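Local coordinates for protein gamma-glutamyltranspeptidase (Streptomyces lincolnensis, PDB 6J3I) that is a gamma-glutamyltranspeptidase homologue of the LmbA type, a member of the Ntn-hydrolase clan that probably acts on gamma-glutamyl amide bonds, at residues L118-G123 and Q208-R213; V74-G79 and S254-A259. The protein carries 1 engineered substitution. One frame throughout, in Å; residues are numbered along the deposited sequence.

Contact 1: residues L118-G123 and Q208-R213; sequences LLRDHG and QIEAAR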
ATOM      1  N   LEU A 118     -14.145   1.432  10.378  1.00 24.21           N
ATOM      2  CA  LEU A 118     -13.779   0.093  10.824  1.00 23.97           C
ATOM      3  C   LEU A 118     -13.992  -0.030  12.325  1.00 23.72           C
ATOM      4  O   LEU A 118     -14.534  -1.023  12.802  1.00 23.03           O
ATOM      5  CB  LEU A 118     -12.322  -0.236  10.475  1.00 23.58           C
ATOM      6  CG  LEU A 118     -11.974  -1.728  10.600  1.00 23.21           C
ATOM      7  CD1 LEU A 118     -12.653  -2.574   9.533  1.00 23.02           C
ATOM      8  CD2 LEU A 118     -10.474  -1.938  10.546  1.00 23.30           C
ATOM      9  N   LEU A 119     -13.583   1.003  13.049  1.00 24.20           N
ATOM     10  CA  LEU A 119     -13.700   1.015  14.500  1.00 25.39           C
ATOM     11  C   LEU A 119     -15.157   0.989  14.957  1.00 26.05           C
ATOM     12  O   LEU A 119     -15.476   0.333  15.935  1.00 26.33           O
ATOM     13  CB  LEU A 119     -12.998   2.232  15.134  1.00 25.42           C
ATOM     14  CG  LEU A 119     -12.131   2.007  16.384  1.00 26.03           C
ATOM     15  CD1 LEU A 119     -12.091   3.264  17.244  1.00 26.35           C
ATOM     16  CD2 LEU A 119     -12.548   0.832  17.252  1.00 26.39           C
ATOM     17  N   ARG A 120     -16.035   1.685  14.248  1.00 26.82           N
ATOM     18  CA  ARG A 120     -17.415   1.842  14.713  1.00 27.78           C
ATOM     19  C   ARG A 120     -18.344   0.710  14.253  1.00 27.49           C
ATOM     20  O   ARG A 120     -19.215   0.305  15.018  1.00 28.24           O
ATOM     21  CB  ARG A 120     -17.919   3.273  14.421  1.00 28.80           C
ATOM     22  CG  ARG A 120     -19.344   3.486  13.916  1.00 29.48           C
ATOM     23  CD  ARG A 120     -19.283   3.853  12.446  1.00 30.48           C
ATOM     24  NE  ARG A 120     -20.412   4.661  12.006  1.00 30.82           N
ATOM     25  CZ  ARG A 120     -21.183   4.410  10.952  1.00 31.86           C
ATOM     26  NH1 ARG A 120     -22.166   5.247  10.660  1.00 33.54           N
ATOM     27  NH2 ARG A 120     -20.990   3.348  10.175  1.00 32.64           N
ATOM     28  N   ASP A 121     -18.132   0.173  13.050  1.00 27.37           N
ATOM     29  CA  ASP A 121     -18.959  -0.932  12.512  1.00 26.92           C
ATOM     30  C   ASP A 121     -18.500  -2.318  12.959  1.00 26.61           C
ATOM     31  O   ASP A 121     -19.320  -3.232  13.081  1.00 26.10           O
ATOM     32  CB  ASP A 121     -18.977  -0.925  10.971  1.00 26.49           C
ATOM     33  CG  ASP A 121     -19.652   0.298  10.383  1.00 26.17           C
ATOM     34  OD1 ASP A 121     -20.356   1.021  11.118  1.00 25.57           O
ATOM     35  OD2 ASP A 121     -19.487   0.530   9.164  1.00 25.41           O
ATOM     36  N   HIS A 122     -17.193  -2.487  13.139  1.00 26.50           N
ATOM     37  CA  HIS A 122     -16.622  -3.806  13.469  1.00 26.15           C
ATOM     38  C   HIS A 122     -15.772  -3.859  14.729  1.00 25.98           C
ATOM     39  O   HIS A 122     -15.342  -4.935  15.128  1.00 26.42           O
ATOM     40  CB  HIS A 122     -15.804  -4.333  12.292  1.00 25.97           C
ATOM     41  CG  HIS A 122     -16.565  -4.395  11.005  1.00 25.81           C
ATOM     42  ND1 HIS A 122     -17.256  -5.516  10.598  1.00 25.74           N
ATOM     43  CD2 HIS A 122     -16.742  -3.471  10.032  1.00 25.43           C
ATOM     44  CE1 HIS A 122     -17.826  -5.280   9.430  1.00 25.67           C
ATOM     45  NE2 HIS A 122     -17.528  -4.047   9.064  1.00 25.72           N
ATOM     46  N   GLY A 123     -15.546  -2.718  15.365  1.00 26.24           N
ATOM     47  CA  GLY A 123     -14.755  -2.676  16.585  1.00 27.08           C
ATOM     48  C   GLY A 123     -15.608  -2.821  17.833  1.00 27.29           C
ATOM     49  O   GLY A 123     -16.840  -2.750  17.782  1.00 27.56           O
ATOM     50  N   GLN A 208     -18.936   8.838  19.701  1.00 29.98           N
ATOM     51  CA  GLN A 208     -17.607   9.435  19.864  1.00 29.28           C
ATOM     52  C   GLN A 208     -16.816   9.351  18.565  1.00 28.77           C
ATOM     53  O   GLN A 208     -16.252  10.342  18.090  1.00 28.01           O
ATOM     54  CB  GLN A 208     -16.820   8.707  20.960  1.00 28.65           C
ATOM     55  CG  GLN A 208     -17.444   8.753  22.347  1.00 28.39           C
ATOM     56  CD  GLN A 208     -16.563   8.121  23.409  1.00 27.71           C
ATOM     57  OE1 GLN A 208     -16.010   7.038  23.217  1.00 27.76           O
ATOM     58  NE2 GLN A 208     -16.430   8.797  24.538  1.00 27.21           N
ATOM     59  N   ILE A 209     -16.790   8.147  18.004  1.00 27.99           N
ATOM     60  CA  ILE A 209     -16.103   7.866  16.747  1.00 28.00           C
ATOM     61  C   ILE A 209     -16.676   8.728  15.617  1.00 28.31           C
ATOM     62  O   ILE A 209     -15.930   9.404  14.916  1.00 29.03           O
ATOM     63  CB  ILE A 209     -16.183   6.357  16.436  1.00 27.38           C
ATOM     64  CG1 ILE A 209     -15.232   5.600  17.378  1.00 26.81           C
ATOM     65  CG2 ILE A 209     -15.849   6.054  14.981  1.00 27.26           C
ATOM     66  CD1 ILE A 209     -15.700   4.211  17.738  1.00 26.50           C
ATOM     67  N   GLU A 210     -17.998   8.713  15.477  1.00 28.19           N
ATOM     68  CA  GLU A 210     -18.717   9.538  14.496  1.00 28.57           C
ATOM     69  C   GLU A 210     -18.423  11.042  14.631  1.00 28.24           C
ATOM     70  O   GLU A 210     -18.300  11.744  13.626  1.00 28.40           O
ATOM     71  CB  GLU A 210     -20.227   9.294  14.612  1.00 29.63           C
ATOM     72  CG  GLU A 210     -21.038   9.723  13.401  1.00 30.29           C
ATOM     73  CD  GLU A 210     -20.883   8.791  12.215  1.00 31.40           C
ATOM     74  OE1 GLU A 210     -20.754   7.562  12.410  1.00 31.55           O
ATOM     75  OE2 GLU A 210     -20.906   9.299  11.072  1.00 32.90           O
ATOM     76  N   ALA A 211     -18.324  11.534  15.864  1.00 28.06           N
ATOM     77  CA  ALA A 211     -17.936  12.939  16.109  1.00 27.82           C
ATOM     78  C   ALA A 211     -16.463  13.206  15.788  1.00 27.35           C
ATOM     79  O   ALA A 211     -16.101  14.320  15.443  1.00 27.34           O
ATOM     80  CB  ALA A 211     -18.247  13.348  17.545  1.00 27.30           C
ATOM     81  N   ALA A 212     -15.624  12.184  15.932  1.00 28.13           N
ATOM     82  CA  ALA A 212     -14.216  12.242  15.517  1.00 28.24           C
ATOM     83  C   ALA A 212     -14.064  12.310  13.999  1.00 28.24           C
ATOM     84  O   ALA A 212     -13.148  12.973  13.495  1.00 26.80           O
ATOM     85  CB  ALA A 212     -13.454  11.045  16.066  1.00 28.17           C
ATOM     86  N   ARG A 213     -14.956  11.622  13.285  1.00 28.36           N
ATOM     87  CA  ARG A 213     -14.994  11.698  11.828  1.00 29.41           C
ATOM     88  C   ARG A 213     -15.242  13.140  11.394  1.00 30.18           C
ATOM     89  O   ARG A 213     -14.572  13.634  10.492  1.00 30.61           O
ATOM     90  CB  ARG A 213     -16.065  10.773  11.247  1.00 29.57           C
ATOM     91  CG  ARG A 213     -15.836   9.290  11.522  1.00 29.64           C
ATOM     92  CD  ARG A 213     -16.978   8.445  10.980  1.00 29.53           C
ATOM     93  NE  ARG A 213     -16.949   8.359   9.520  1.00 29.59           N
ATOM     94  CZ  ARG A 213     -18.004   8.163   8.723  1.00 30.13           C
ATOM     95  NH1 ARG A 213     -19.236   8.040   9.214  1.00 29.90           N
ATOM     96  NH2 ARG A 213     -17.830   8.099   7.404  1.00 30.63           N
TER
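R120 lies against I209 and E210 of the facing helix and changes character along its length. Its CB makes the apolar contact, 3.5 Å from I209 CG2, the branch that sits anti to the backbone N. A bend at chi2 (-107°) then swings the chain toward E210, CD passing E210 OE1 without a bond. R120 NE gives the main link, a salt-bridging hydrogen bond of 2.9 Å to E210 OE1; NE meets the oxygen nearly along its C-O axis, and that oxygen lies 22° out of the R120 guanidinium plane. R120 NH1 adds a weak bond to the same E210 OE1 at 3.2 Å. R120 NH2 reaches D121 OD1 at 2.6 Å, again with poor angular geometry. R213 NH1 stands over the rim of one face of the R120 guanidinium, a like charge probably tempered by its own weak bond to E210 OE2, while R213 NE is taken by D113. Beside this network L119 CD1 and I209 CD1 touch at 3.8 Å, their side chains crossing at about a right angle. Segments 118-122 and 208-213, of helices 111-122 and 205-218, run roughly antiparallel (153°), their axes 9.8 Å apart at closest approach; helix 36-50 packs on L119, and helix 186-199 on A212.

Contact 2: residues V74-G79 and S254-A259; sequences VLCGQG and SATYEA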
ATOM      1  N   VAL A  74     -14.415  -5.068   1.258  1.00 27.54           N
ATOM      2  CA  VAL A  74     -13.392  -4.033   1.095  1.00 25.50           C
ATOM      3  C   VAL A  74     -13.886  -2.770   1.794  1.00 24.42           C
ATOM      4  O   VAL A  74     -15.051  -2.408   1.670  1.00 25.29           O
ATOM      5  CB  VAL A  74     -13.104  -3.746  -0.404  1.00 24.84           C
ATOM      6  CG1 VAL A  74     -12.241  -2.501  -0.604  1.00 24.57           C
ATOM      7  CG2 VAL A  74     -12.428  -4.947  -1.050  1.00 24.51           C
ATOM      8  N   LEU A  75     -13.000  -2.114   2.532  1.00 23.43           N
ATOM      9  CA  LEU A  75     -13.255  -0.771   3.040  1.00 22.86           C
ATOM     10  C   LEU A  75     -12.274   0.179   2.369  1.00 22.17           C
ATOM     11  O   LEU A  75     -11.059   0.120   2.611  1.00 21.40           O
ATOM     12  CB  LEU A  75     -13.140  -0.703   4.565  1.00 23.02           C
ATOM     13  CG  LEU A  75     -13.326   0.658   5.262  1.00 23.21           C
ATOM     14  CD1 LEU A  75     -14.455   1.515   4.708  1.00 22.98           C
ATOM     15  CD2 LEU A  75     -13.549   0.428   6.751  1.00 23.81           C
ATOM     16  N   CYS A  76     -12.832   1.055   1.534  1.00 21.42           N
ATOM     17  CA  CYS A  76     -12.061   1.931   0.674  1.00 20.72           C
ATOM     18  C   CYS A  76     -11.727   3.219   1.384  1.00 20.46           C
ATOM     19  O   CYS A  76     -12.567   4.117   1.481  1.00 21.30           O
ATOM     20  CB  CYS A  76     -12.835   2.263  -0.591  1.00 20.55           C
ATOM     21  SG  CYS A  76     -11.982   3.512  -1.576  1.00 20.67           S
ATOM     22  N   GLY A  77     -10.491   3.310   1.865  1.00 19.60           N
ATOM     23  CA  GLY A  77      -9.962   4.559   2.409  1.00 19.28           C
ATOM     24  C   GLY A  77      -9.026   5.282   1.457  1.00 18.91           C
ATOM     25  O   GLY A  77      -8.103   5.977   1.904  1.00 18.38           O
ATOM     26  N   GLN A  78      -9.239   5.099   0.153  1.00 18.54           N
ATOM     27  CA  GLN A  78      -8.541   5.864  -0.864  1.00 18.17           C
ATOM     28  C   GLN A  78      -9.416   7.056  -1.202  1.00 18.08           C
ATOM     29  O   GLN A  78     -10.512   6.906  -1.737  1.00 17.82           O
ATOM     30  CB  GLN A  78      -8.261   5.014  -2.112  1.00 17.94           C
ATOM     31  CG  GLN A  78      -7.584   5.768  -3.258  1.00 17.76           C
ATOM     32  CD  GLN A  78      -6.204   6.282  -2.894  1.00 17.57           C
ATOM     33  OE1 GLN A  78      -5.272   5.507  -2.759  1.00 17.51           O
ATOM     34  NE2 GLN A  78      -6.074   7.594  -2.723  1.00 17.45           N
ATOM     35  N   GLY A  79      -8.918   8.243  -0.887  1.00 18.53           N
ATOM     36  CA  GLY A  79      -9.623   9.475  -1.193  1.00 19.01           C
ATOM     37  C   GLY A  79      -9.580   9.859  -2.661  1.00 19.22           C
ATOM     38  O   GLY A  79      -8.839   9.279  -3.460  1.00 19.86           O
ATOM     39  N   SER A 254     -16.442  10.524   2.337  1.00 21.59           N
ATOM     40  CA  SER A 254     -16.444   9.424   3.304  1.00 20.65           C
ATOM     41  C   SER A 254     -15.768   8.199   2.712  1.00 19.98           C
ATOM     42  O   SER A 254     -15.798   7.987   1.494  1.00 19.30           O
ATOM     43  CB  SER A 254     -17.884   9.039   3.664  1.00 20.43           C
ATOM     44  OG  SER A 254     -18.443   9.986   4.543  1.00 20.93           O
ATOM     45  N   ALA A 255     -15.193   7.379   3.588  1.00 19.67           N
ATOM     46  CA  ALA A 255     -14.752   6.044   3.213  1.00 19.34           C
ATOM     47  C   ALA A 255     -15.991   5.192   2.992  1.00 19.44           C
ATOM     48  O   ALA A 255     -16.987   5.356   3.702  1.00 18.96           O
ATOM     49  CB  ALA A 255     -13.887   5.443   4.298  1.00 19.46           C
ATOM     50  N   THR A 256     -15.912   4.299   2.006  1.00 19.74           N
ATOM     51  CA  THR A 256     -17.029   3.452   1.580  1.00 20.54           C
ATOM     52  C   THR A 256     -16.685   1.958   1.594  1.00 21.36           C
ATOM     53  O   THR A 256     -15.522   1.573   1.474  1.00 21.68           O
ATOM     54  CB  THR A 256     -17.463   3.794   0.142  1.00 20.35           C
ATOM     55  OG1 THR A 256     -16.298   3.925  -0.689  1.00 20.49           O
ATOM     56  CG2 THR A 256     -18.263   5.087   0.112  1.00 20.02           C
ATOM     57  N   TYR A 257     -17.722   1.134   1.726  1.00 22.08           N
ATOM     58  CA  TYR A 257     -17.614  -0.320   1.603  1.00 22.46           C
ATOM     59  C   TYR A 257     -17.876  -0.775   0.181  1.00 22.79           C
ATOM     60  O   TYR A 257     -18.632  -0.143  -0.553  1.00 22.81           O
ATOM     61  CB  TYR A 257     -18.629  -1.003   2.514  1.00 22.61           C
ATOM     62  CG  TYR A 257     -18.280  -0.897   3.976  1.00 22.78           C
ATOM     63  CD1 TYR A 257     -17.235  -1.643   4.523  1.00 22.45           C
ATOM     64  CD2 TYR A 257     -18.984  -0.043   4.817  1.00 22.85           C
ATOM     65  CE1 TYR A 257     -16.910  -1.545   5.871  1.00 22.29           C
ATOM     66  CE2 TYR A 257     -18.663   0.064   6.163  1.00 22.83           C
ATOM     67  CZ  TYR A 257     -17.627  -0.691   6.689  1.00 22.45           C
ATOM     68  OH  TYR A 257     -17.322  -0.590   8.029  1.00 21.94           O
ATOM     69  N   GLU A 258     -17.257  -1.878  -0.207  1.00 23.24           N
ATOM     70  CA  GLU A 258     -17.604  -2.515  -1.471  1.00 24.26           C
ATOM     71  C   GLU A 258     -17.176  -3.975  -1.488  1.00 24.19           C
ATOM     72  O   GLU A 258     -16.402  -4.421  -0.642  1.00 24.79           O
ATOM     73  CB  GLU A 258     -17.041  -1.741  -2.680  1.00 24.97           C
ATOM     74  CG  GLU A 258     -15.784  -0.930  -2.415  1.00 25.87           C
ATOM     75  CD  GLU A 258     -15.204  -0.320  -3.672  1.00 25.98           C
ATOM     76  OE1 GLU A 258     -14.574  -1.052  -4.459  1.00 27.24           O
ATOM     77  OE2 GLU A 258     -15.367   0.895  -3.871  1.00 26.30           O
ATOM     78  N   ALA A 259     -17.719  -4.708  -2.452  1.00 23.78           N
ATOM     79  CA  ALA A 259     -17.364  -6.096  -2.683  1.00 23.54           C
ATOM     80  C   ALA A 259     -15.936  -6.149  -3.193  1.00 23.71           C
ATOM     81  O   ALA A 259     -15.484  -5.221  -3.865  1.00 24.23           O
ATOM     82  CB  ALA A 259     -18.294  -6.723  -3.711  1.00 23.41           C
TER
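L75 and Y257 form the non-hydrogen-bonded pair at the middle of an antiparallel strand pairing, V74-G77 against T256-E258, within the central beta-sheet framework of this Ntn-hydrolase fold. The tight side is the face carrying L75, Y257 and, just before strand 256-258, A255. With CG anti to the backbone N (chi1 178°), L75 drops between its neighbours: CD1 lies over the Y257 ring in a CH-pi contact, 4.2 Å from the centroid and 16° off the normal, and also meets A255 CB, while CD2 touches Y257 CE1 at 4.0 Å. L117 of helix 111-122 packs on L75. With an alanine in place of L75, the Y257 ring face would probably lose its CH-pi partner and a gap would open between A255 and the ring.

On the other face V74 and C76 are buried, V74 CG1 lying 4.3 Å from E258 CG. The solvent side is confined to T256, which is exposed, and the outer part of E258, whose carboxylate extends to R478 and W276. Along the strands the backbone bonding also varies. The V74-E258 pair is joined both ways, V74 N to E258 O at 2.8 Å and E258 N to V74 O at 2.9 Å. C76 N holds T256 O at 2.7 Å, yet the return bond from T256 N to C76 O is weak, at 3.4 Å.

How the contacts relate
Helix 111-122 is common to both contacts: in contact 1 one flank meets helix 205-218, and in contact 2 its L117 and A114 pack against the strand pair. Contact 1, though its centre is about 22 Å from the chain centre, is buried, and relies on charged side chains beside a small apolar patch. Contact 2, nearer at about 14 Å, is only partly buried: a backbone pairing with one face, carrying L75 and Y257, packed against helix 111-122, and the other open to solvent at T256. D121 OD2 and Y257 OH lie 2.7 Å apart, a probable hydrogen bond, and D113 joins the contacts again, pairing with R213 NE and A255 N.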